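PDB 2FNU: UDP-4-amino-4,6-dideoxy-N-acetyl-beta-L-altrosamine transaminase from Helicobacter pylori, which catalyses the PLP-dependent transamination of a UDP-linked 4-keto sugar, the second step in making pseudaminic acid, the sialic-acid-like sugar that modifies flagellin. Local coordinates for residues 13-18 with 236-241; 174-179 with 191-196; 313-318 with 342-347. One frame throughout, in Å; residues are numbered along the deposited sequence.

Contact 1: 13-18 with 236-241; sequences KEDKKA and SALGLS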
# COMPACT_ATOMS: atom_id res chain seq x y z
N LYS B 13 -10.74 13.90 19.88
CA LYS B 13 -11.89 13.01 20.10
C LYS B 13 -12.77 12.81 18.87
O LYS B 13 -13.37 11.74 18.70
CB LYS B 13 -12.71 13.44 21.33
CG LYS B 13 -13.32 14.84 21.26
CD LYS B 13 -14.76 14.83 20.74
CE LYS B 13 -15.39 16.22 20.76
NZ LYS B 13 -15.53 16.75 22.15
N GLU B 14 -12.89 13.83 18.03
CA GLU B 14 -13.70 13.71 16.82
C GLU B 14 -13.06 12.70 15.86
O GLU B 14 -13.76 11.92 15.22
CB GLU B 14 -13.86 15.08 16.13
CG GLU B 14 -14.84 16.03 16.81
CD GLU B 14 -15.11 17.28 15.97
OE1 GLU B 14 -14.80 17.27 14.75
OE2 GLU B 14 -15.64 18.27 16.53
N ASP B 15 -11.72 12.73 15.78
CA ASP B 15 -11.00 11.78 14.93
C ASP B 15 -11.26 10.35 15.41
O ASP B 15 -11.53 9.45 14.61
CB ASP B 15 -9.49 12.04 14.97
CG ASP B 15 -9.10 13.40 14.42
OD1 ASP B 15 -9.78 13.94 13.51
OD2 ASP B 15 -8.08 13.95 14.92
N LYS B 16 -11.17 10.16 16.72
CA LYS B 16 -11.35 8.82 17.31
C LYS B 16 -12.78 8.32 17.13
O LYS B 16 -13.00 7.15 16.79
CB LYS B 16 -10.91 8.82 18.78
CG LYS B 16 -9.45 9.26 18.92
CD LYS B 16 -9.02 9.48 20.37
CE LYS B 16 -7.62 10.06 20.44
NZ LYS B 16 -7.20 10.35 21.84
N LYS B 17 -13.76 9.21 17.31
CA LYS B 17 -15.17 8.91 17.02
C LYS B 17 -15.38 8.49 15.57
O LYS B 17 -16.11 7.53 15.28
CB LYS B 17 -16.06 10.13 17.31
CG LYS B 17 -17.55 9.88 17.13
CD LYS B 17 -18.35 11.10 17.62
CE LYS B 17 -19.85 10.84 17.56
NZ LYS B 17 -20.32 10.06 18.74
N ALA B 18 -14.74 9.22 14.65
CA ALA B 18 -14.88 8.93 13.22
C ALA B 18 -14.40 7.53 12.89
O ALA B 18 -15.05 6.81 12.15
CB ALA B 18 -14.13 9.97 12.39
N SER B 236 -9.68 6.59 5.76
CA SER B 236 -10.39 7.68 5.07
C SER B 236 -11.23 8.51 6.05
O SER B 236 -11.34 9.73 5.92
CB SER B 236 -11.28 7.12 3.97
OG SER B 236 -10.49 6.53 2.95
N ALA B 237 -11.83 7.84 7.03
CA ALA B 237 -12.59 8.56 8.06
C ALA B 237 -11.66 9.45 8.88
O ALA B 237 -11.99 10.59 9.19
CB ALA B 237 -13.27 7.55 8.99
N LEU B 238 -10.49 8.90 9.23
CA LEU B 238 -9.48 9.68 9.91
C LEU B 238 -9.06 10.89 9.07
O LEU B 238 -8.97 12.02 9.56
CB LEU B 238 -8.30 8.78 10.25
CG LEU B 238 -7.17 9.40 11.06
CD1 LEU B 238 -7.71 10.21 12.25
CD2 LEU B 238 -6.19 8.29 11.52
N GLY B 239 -8.80 10.65 7.78
CA GLY B 239 -8.40 11.75 6.89
C GLY B 239 -9.41 12.87 6.77
O GLY B 239 -9.04 14.05 6.83
N LEU B 240 -10.68 12.50 6.59
CA LEU B 240 -11.78 13.47 6.49
C LEU B 240 -11.85 14.31 7.75
O LEU B 240 -11.98 15.54 7.69
CB LEU B 240 -13.12 12.75 6.33
CG LEU B 240 -13.80 12.57 4.99
CD1 LEU B 240 -15.03 11.69 5.23
CD2 LEU B 240 -14.21 13.91 4.40
N SER B 241 -11.75 13.66 8.91
CA SER B 241 -11.89 14.34 10.20
C SER B 241 -10.71 15.28 10.44
O SER B 241 -10.88 16.42 10.90
CB SER B 241 -12.01 13.31 11.33
OG SER B 241 -12.23 13.96 12.57
O HOH W 1 -12.25 17.67 12.88
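Asp15 and Ser241 meet where two helices of this fold type I aminotransferase pack nearly antiparallel; the axes of 13-18 and 236-241 approach to 8.5 Å at 152°. The OG of Ser241 donates to OD1 of Asp15 at 2.6 Å, reaching the carboxylate on its anti side, 17° out of plane. With OG turned anti to the serine's own N (chi1 -176°), the hydroxyl leads out of its helix to the neighbouring one. Further along, small residues let the backbones close in: CB of Ala18 lies 4.3 Å from CB of Ala237, and the same Ala237 methyl sits 3.7 Å from the carbonyl O of Ala18. Beside Asp15, buried Leu238 brings CD1 against its CB at 3.7 Å, so the aliphatic root of the aspartate serves as apolar surface while its carboxylate oxygens turn to polar partners.

The carboxylate has further partners: OD1 salt-bridges Lys245, and OD2 takes bonds from backbone N of Asp12 and from Gln242. These should stabilise its charge and probably fix the rotation of the carboxylate, presenting OD1 to the serine. At exposed Glu14, one water bridges the helices, donating to OE1 at 3.2 Å and to the carbonyl O of Ser241 at 2.7 Å.

Contact 2: 174-179 with 191-196; sequences ASVFSF and GAVVTN. With PMP (4'-deoxy-4'-aminopyridoxal-5'-phosphate), chain E.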
# COMPACT_ATOMS: atom_id res chain seq x y z
N ALA B 174 0.10 17.20 -11.99
CA ALA B 174 -0.48 16.54 -10.83
C ALA B 174 0.45 16.76 -9.65
O ALA B 174 1.65 16.98 -9.85
CB ALA B 174 -0.67 15.05 -11.10
N SER B 175 -0.12 16.67 -8.45
CA SER B 175 0.64 16.87 -7.22
C SER B 175 0.34 15.75 -6.23
O SER B 175 -0.77 15.24 -6.19
CB SER B 175 0.26 18.21 -6.59
OG SER B 175 0.49 19.29 -7.50
N VAL B 176 1.35 15.40 -5.45
CA VAL B 176 1.21 14.32 -4.47
C VAL B 176 1.25 14.90 -3.07
O VAL B 176 2.04 15.79 -2.79
CB VAL B 176 2.35 13.29 -4.64
CG1 VAL B 176 2.44 12.32 -3.45
CG2 VAL B 176 2.17 12.56 -5.98
N PHE B 177 0.38 14.40 -2.18
CA PHE B 177 0.44 14.71 -0.75
C PHE B 177 0.62 13.43 0.06
O PHE B 177 0.21 12.36 -0.37
CB PHE B 177 -0.85 15.40 -0.30
CG PHE B 177 -1.07 16.74 -0.96
CD1 PHE B 177 -1.92 16.86 -2.06
CD2 PHE B 177 -0.42 17.87 -0.50
CE1 PHE B 177 -2.12 18.10 -2.67
CE2 PHE B 177 -0.61 19.12 -1.12
CZ PHE B 177 -1.45 19.23 -2.20
N SER B 178 1.22 13.55 1.24
CA SER B 178 1.33 12.41 2.14
C SER B 178 0.51 12.66 3.39
O SER B 178 0.47 13.78 3.90
CB SER B 178 2.80 12.19 2.55
OG SER B 178 2.92 11.15 3.53
N PHE B 179 -0.09 11.59 3.92
CA PHE B 179 -0.85 11.61 5.17
C PHE B 179 -0.20 10.63 6.15
O PHE B 179 -0.86 10.10 7.04
CB PHE B 179 -2.31 11.23 4.94
CG PHE B 179 -2.96 11.96 3.80
CD1 PHE B 179 -3.57 11.26 2.78
CD2 PHE B 179 -2.94 13.35 3.74
CE1 PHE B 179 -4.16 11.93 1.68
CE2 PHE B 179 -3.54 14.03 2.66
CZ PHE B 179 -4.14 13.32 1.65
N GLY B 191 -1.65 8.61 1.16
CA GLY B 191 -1.23 9.70 0.27
C GLY B 191 -2.32 10.02 -0.71
O GLY B 191 -3.40 9.41 -0.70
N ALA B 192 -2.05 10.99 -1.57
CA ALA B 192 -3.06 11.38 -2.58
C ALA B 192 -2.33 11.85 -3.82
O ALA B 192 -1.24 12.42 -3.72
CB ALA B 192 -3.96 12.50 -2.09
N VAL B 193 -2.95 11.64 -4.98
CA VAL B 193 -2.57 12.38 -6.19
C VAL B 193 -3.77 13.24 -6.53
O VAL B 193 -4.90 12.75 -6.57
CB VAL B 193 -2.26 11.50 -7.42
CG1 VAL B 193 -1.75 12.42 -8.58
CG2 VAL B 193 -1.23 10.42 -7.11
N VAL B 194 -3.52 14.53 -6.72
CA VAL B 194 -4.58 15.44 -7.21
C VAL B 194 -4.17 15.96 -8.58
O VAL B 194 -2.98 16.07 -8.91
CB VAL B 194 -4.91 16.59 -6.23
CG1 VAL B 194 -5.30 16.00 -4.86
CG2 VAL B 194 -3.74 17.55 -6.10
N THR B 195 -5.18 16.24 -9.40
CA THR B 195 -4.90 16.68 -10.78
C THR B 195 -6.12 17.39 -11.34
O THR B 195 -7.22 17.13 -10.88
CB THR B 195 -4.50 15.49 -11.71
OG1 THR B 195 -4.16 15.99 -13.00
CG2 THR B 195 -5.62 14.44 -11.85
N ASN B 196 -5.91 18.25 -12.34
CA ASN B 196 -7.02 18.82 -13.13
C ASN B 196 -7.16 18.12 -14.49
O ASN B 196 -7.96 18.54 -15.32
CB ASN B 196 -6.84 20.33 -13.31
CG ASN B 196 -6.95 21.08 -11.98
OD1 ASN B 196 -7.71 20.68 -11.09
ND2 ASN B 196 -6.19 22.18 -11.84
N1 PMP E . 8.08 12.54 -0.62
C2 PMP E . 8.50 13.30 0.44
C2A PMP E . 9.02 14.69 0.18
C3 PMP E . 8.43 12.76 1.74
O3 PMP E . 8.82 13.51 2.82
C4 PMP E . 7.95 11.45 1.94
C4A PMP E . 7.94 10.81 3.32
N4A PMP E . 9.05 11.26 4.14
C5 PMP E . 7.47 10.73 0.85
C6 PMP E . 7.49 11.32 -0.41
C5A PMP E . 6.90 9.33 1.00
O4P PMP E . 5.60 9.47 1.56
P PMP E . 4.93 8.22 2.33
O1P PMP E . 5.63 8.12 3.66
O2P PMP E . 3.50 8.63 2.52
O3P PMP E . 5.05 6.99 1.48
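An antiparallel strand pair lies buried in the mixed seven-stranded sheet of the large domain: 174-178 runs against 191-195, which separates it from strand 49-53. Four backbone bonds join them in two hydrogen-bonded pairs, Ser175 with Val194 and Phe177 with Ala192. The straightest runs from N of Val194 to O of Ser175, 2.9 Å long with 169° at the hydrogen.

On one face, aromatic and aliphatic side chains pack together. Phe177 turns its ring edge to Val194, CE1 meeting CG2 at 3.8 Å, the side chains crossing at about a right angle. Phe179 brings CE1 back to within 3.8 Å of CB of Ala192, whose methyl is small enough for the ring to lie close; Leu41 and Leu45 of helix 32-45 pack on these aromatics. The other face carries Val176 and Val193, whose CG2 methyls lie 4.2 Å apart beneath Leu60 and Ala59 of helix 56-66. There Gly191 and Ser178 form a non-hydrogen-bonded pair, CA atoms 4.2 Å apart; glycine suits it, since a CB would crowd O of Phe177.

Ser178 ends the strand at the cofactor, where a chi1 of 175° swings OG away from the serine's N to donate to O2P of PMP at 2.8 Å; the backbone N of His180 bonds the same OG. Thr57 and N of Ala56 also bond PMP, consistent with the phosphate site, at a helix N terminus, of fold type I PLP enzymes.

Contact 3: 313-318 with 342-347; sequences QVHYKP and HAEISL. With UD1 (uridine-diphosphate-N-acetylglucosamine), chain F.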
# COMPACT_ATOMS: atom_id res chain seq x y z
N GLN B 313 16.04 16.04 13.77
CA GLN B 313 16.34 15.17 12.64
C GLN B 313 16.93 16.02 11.52
O GLN B 313 16.83 17.24 11.55
CB GLN B 313 15.04 14.46 12.21
CG GLN B 313 15.15 13.48 11.05
CD GLN B 313 16.20 12.42 11.29
OE1 GLN B 313 17.40 12.69 11.20
NE2 GLN B 313 15.74 11.20 11.58
N VAL B 314 17.56 15.38 10.53
CA VAL B 314 18.11 16.10 9.39
C VAL B 314 17.34 15.69 8.13
O VAL B 314 17.14 14.48 7.88
CB VAL B 314 19.60 15.79 9.20
CG1 VAL B 314 20.16 16.48 7.92
CG2 VAL B 314 20.41 16.23 10.44
N HIS B 315 16.90 16.69 7.37
CA HIS B 315 16.23 16.47 6.07
C HIS B 315 16.97 17.29 5.01
O HIS B 315 16.87 18.51 5.03
CB HIS B 315 14.77 16.96 6.19
CG HIS B 315 13.99 16.27 7.27
ND1 HIS B 315 13.86 16.77 8.55
CD2 HIS B 315 13.27 15.12 7.24
CE1 HIS B 315 13.11 15.95 9.27
NE2 HIS B 315 12.73 14.95 8.50
N TYR B 316 17.72 16.70 4.07
CA TYR B 316 17.88 15.27 3.81
C TYR B 316 19.29 15.02 3.30
O TYR B 316 19.91 15.91 2.70
CB TYR B 316 16.95 14.82 2.67
CG TYR B 316 15.48 14.86 2.98
CD1 TYR B 316 14.70 15.94 2.57
CD2 TYR B 316 14.86 13.81 3.67
CE1 TYR B 316 13.33 15.97 2.84
CE2 TYR B 316 13.48 13.83 3.96
CZ TYR B 316 12.74 14.93 3.55
OH TYR B 316 11.40 14.95 3.82
N LYS B 317 19.78 13.80 3.47
CA LYS B 317 20.97 13.35 2.74
C LYS B 317 20.74 13.50 1.24
O LYS B 317 19.72 13.06 0.73
CB LYS B 317 21.27 11.89 3.10
CG LYS B 317 22.43 11.23 2.39
CD LYS B 317 22.68 9.89 3.10
CE LYS B 317 23.78 9.06 2.48
NZ LYS B 317 24.02 7.88 3.38
N PRO B 318 21.66 14.15 0.51
CA PRO B 318 21.48 14.24 -0.94
C PRO B 318 21.28 12.85 -1.53
O PRO B 318 22.07 11.95 -1.26
CB PRO B 318 22.80 14.88 -1.41
CG PRO B 318 23.20 15.78 -0.21
CD PRO B 318 22.86 14.90 0.97
N HIS B 342 24.64 19.64 5.25
CA HIS B 342 25.54 19.80 6.38
C HIS B 342 24.97 20.79 7.38
O HIS B 342 25.09 20.60 8.58
CB HIS B 342 26.94 20.21 5.92
CG HIS B 342 27.61 19.17 5.09
ND1 HIS B 342 28.57 19.47 4.15
CD2 HIS B 342 27.45 17.83 5.06
CE1 HIS B 342 28.98 18.36 3.57
NE2 HIS B 342 28.32 17.35 4.10
N ALA B 343 24.29 21.81 6.87
CA ALA B 343 23.80 22.90 7.73
C ALA B 343 22.48 22.59 8.44
O ALA B 343 22.20 23.12 9.52
CB ALA B 343 23.64 24.18 6.91
N GLU B 344 21.65 21.73 7.85
CA GLU B 344 20.25 21.69 8.28
C GLU B 344 19.95 20.80 9.49
O GLU B 344 20.45 19.68 9.61
CB GLU B 344 19.36 21.24 7.11
CG GLU B 344 17.85 21.57 7.28
CD GLU B 344 17.06 20.52 8.08
OE1 GLU B 344 17.51 19.36 8.22
OE2 GLU B 344 15.95 20.90 8.57
N ILE B 345 19.09 21.32 10.37
CA ILE B 345 18.53 20.57 11.49
C ILE B 345 17.05 20.91 11.56
O ILE B 345 16.70 22.09 11.51
CB ILE B 345 19.18 20.93 12.84
CG1 ILE B 345 20.69 20.65 12.79
CG2 ILE B 345 18.53 20.13 13.96
CD1 ILE B 345 21.43 21.08 14.08
N SER B 346 16.20 19.88 11.66
CA SER B 346 14.77 20.07 11.82
C SER B 346 14.39 19.96 13.28
O SER B 346 14.62 18.93 13.91
CB SER B 346 13.99 19.04 11.02
OG SER B 346 14.30 19.20 9.63
N LEU B 347 13.80 21.02 13.82
CA LEU B 347 13.42 21.06 15.23
C LEU B 347 11.97 20.63 15.46
O LEU B 347 11.13 20.73 14.55
CB LEU B 347 13.61 22.47 15.78
CG LEU B 347 15.03 23.04 15.69
CD1 LEU B 347 15.02 24.46 16.28
CD2 LEU B 347 16.04 22.19 16.45
C1' UD1 F . 10.87 9.41 6.48
C2' UD1 F . 11.19 10.88 6.17
C3' UD1 F . 9.95 11.77 6.19
C4' UD1 F . 8.81 11.13 5.38
C5' UD1 F . 8.56 9.64 5.70
C6' UD1 F . 7.77 9.45 7.00
C7' UD1 F . 13.50 11.41 6.85
C8' UD1 F . 14.43 11.78 7.97
N2' UD1 F . 12.19 11.38 7.11
O1' UD1 F . 10.59 9.24 7.87
O3' UD1 F . 10.25 13.06 5.62
O5' UD1 F . 9.78 8.88 5.69
O7' UD1 F . 13.94 11.16 5.75
N1 UD1 F . 6.67 9.22 14.72
C2 UD1 F . 5.50 9.34 15.49
N3 UD1 F . 4.42 8.59 15.20
C4 UD1 F . 4.44 7.71 14.19
C5 UD1 F . 5.56 7.54 13.39
C6 UD1 F . 6.70 8.30 13.65
O2 UD1 F . 5.46 10.15 16.45
O4 UD1 F . 3.42 7.03 13.96
C1B UD1 F . 7.84 10.05 15.07
C2B UD1 F . 8.65 9.28 16.10
O2' UD1 F . 9.09 10.19 17.12
C3B UD1 F . 9.83 8.74 15.32
C4B UD1 F . 10.01 9.78 14.23
O4B UD1 F . 8.70 10.28 13.95
O3B UD1 F . 11.02 8.61 16.11
C5B UD1 F . 10.61 9.14 12.99
O5B UD1 F . 10.75 10.16 12.01
PA UD1 F . 11.76 9.91 10.78
O1A UD1 F . 11.58 11.06 9.79
O2A UD1 F . 13.14 9.62 11.34
O3A UD1 F . 11.07 8.56 10.22
PB UD1 F . 11.23 8.01 8.71
O1B UD1 F . 12.70 7.89 8.35
O2B UD1 F . 10.29 6.82 8.56
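His315 is gripped twice by the outermost strand 344-347 of the small antiparallel sheet of this aminotransferase. Its ND1 donates to OG of Ser346 at 2.7 Å, close to the ring plane, and its backbone N donates to OE1 of Glu344 at 2.9 Å, nearly straight at 172° but reaching the oxygen from above the carboxylate plane. The chain of hydrogen bonds continues: OG of Ser346 donates to OE2 of Glu344, 2.6 Å away on the syn lone pair. Glu344 thus holds the backbone N directly and the ring through Ser346, whose hydroxyl can accept and donate at once. A bend at chi2 (-85°) brings the glutamate carboxylate back to the histidine.

Alongside, Gln313 and Ser346 form a single antiparallel hydrogen-bonded pair, the shorter bond running from N of Ser346 to O of Gln313 at 2.7 Å. Val314 points its CB away from the strand, although its methyls brush the carbonyl O of Glu344; its packing partners include Leu302 and Tyr341.

The anchored loop faces the ligand. CD2 of the His315 ring comes 3.6 Å from the acetyl methyl C8' of UD1, while NE2 bonds the hydroxyl of Tyr6. A cis peptide leads into Tyr316, and CB of His315 rests over the centre of that phenol ring, 3.6 Å above its plane. Gln313 holds the diphosphate through NE2 and is also bonded by that nitrogen to Phe217 O of the second subunit. Between cofactor and sugar, OH of Tyr316 is hydrogen-bonded to O3 of PMP and donates to O3' of UD1 at 2.9 Å.

In the fold
From the N terminus, helix 13-23 opens contact 1, which closes only when helix 233-244 returns more than two hundred residues later. Contact 2 is nested inside that long loop: strands 174-178 and 191-195 follow each other with eleven residues between their segments, among them Lys183, the lysine to which the cofactor attaches, though not joined to it here. Contact 3 comes afterwards, in series, tying the loop at 313-318 to strand 344-347. Contact 1 thus joins two helices, contact 2 belongs to the central sheet and contact 3 to the smaller one. Contacts 2 and 3 meet PMP through Ser178 and Tyr316, and PMP is itself joined to UD1 as an external aldimine, N4A to C4'; contacts 1 and 3 both touch the second subunit.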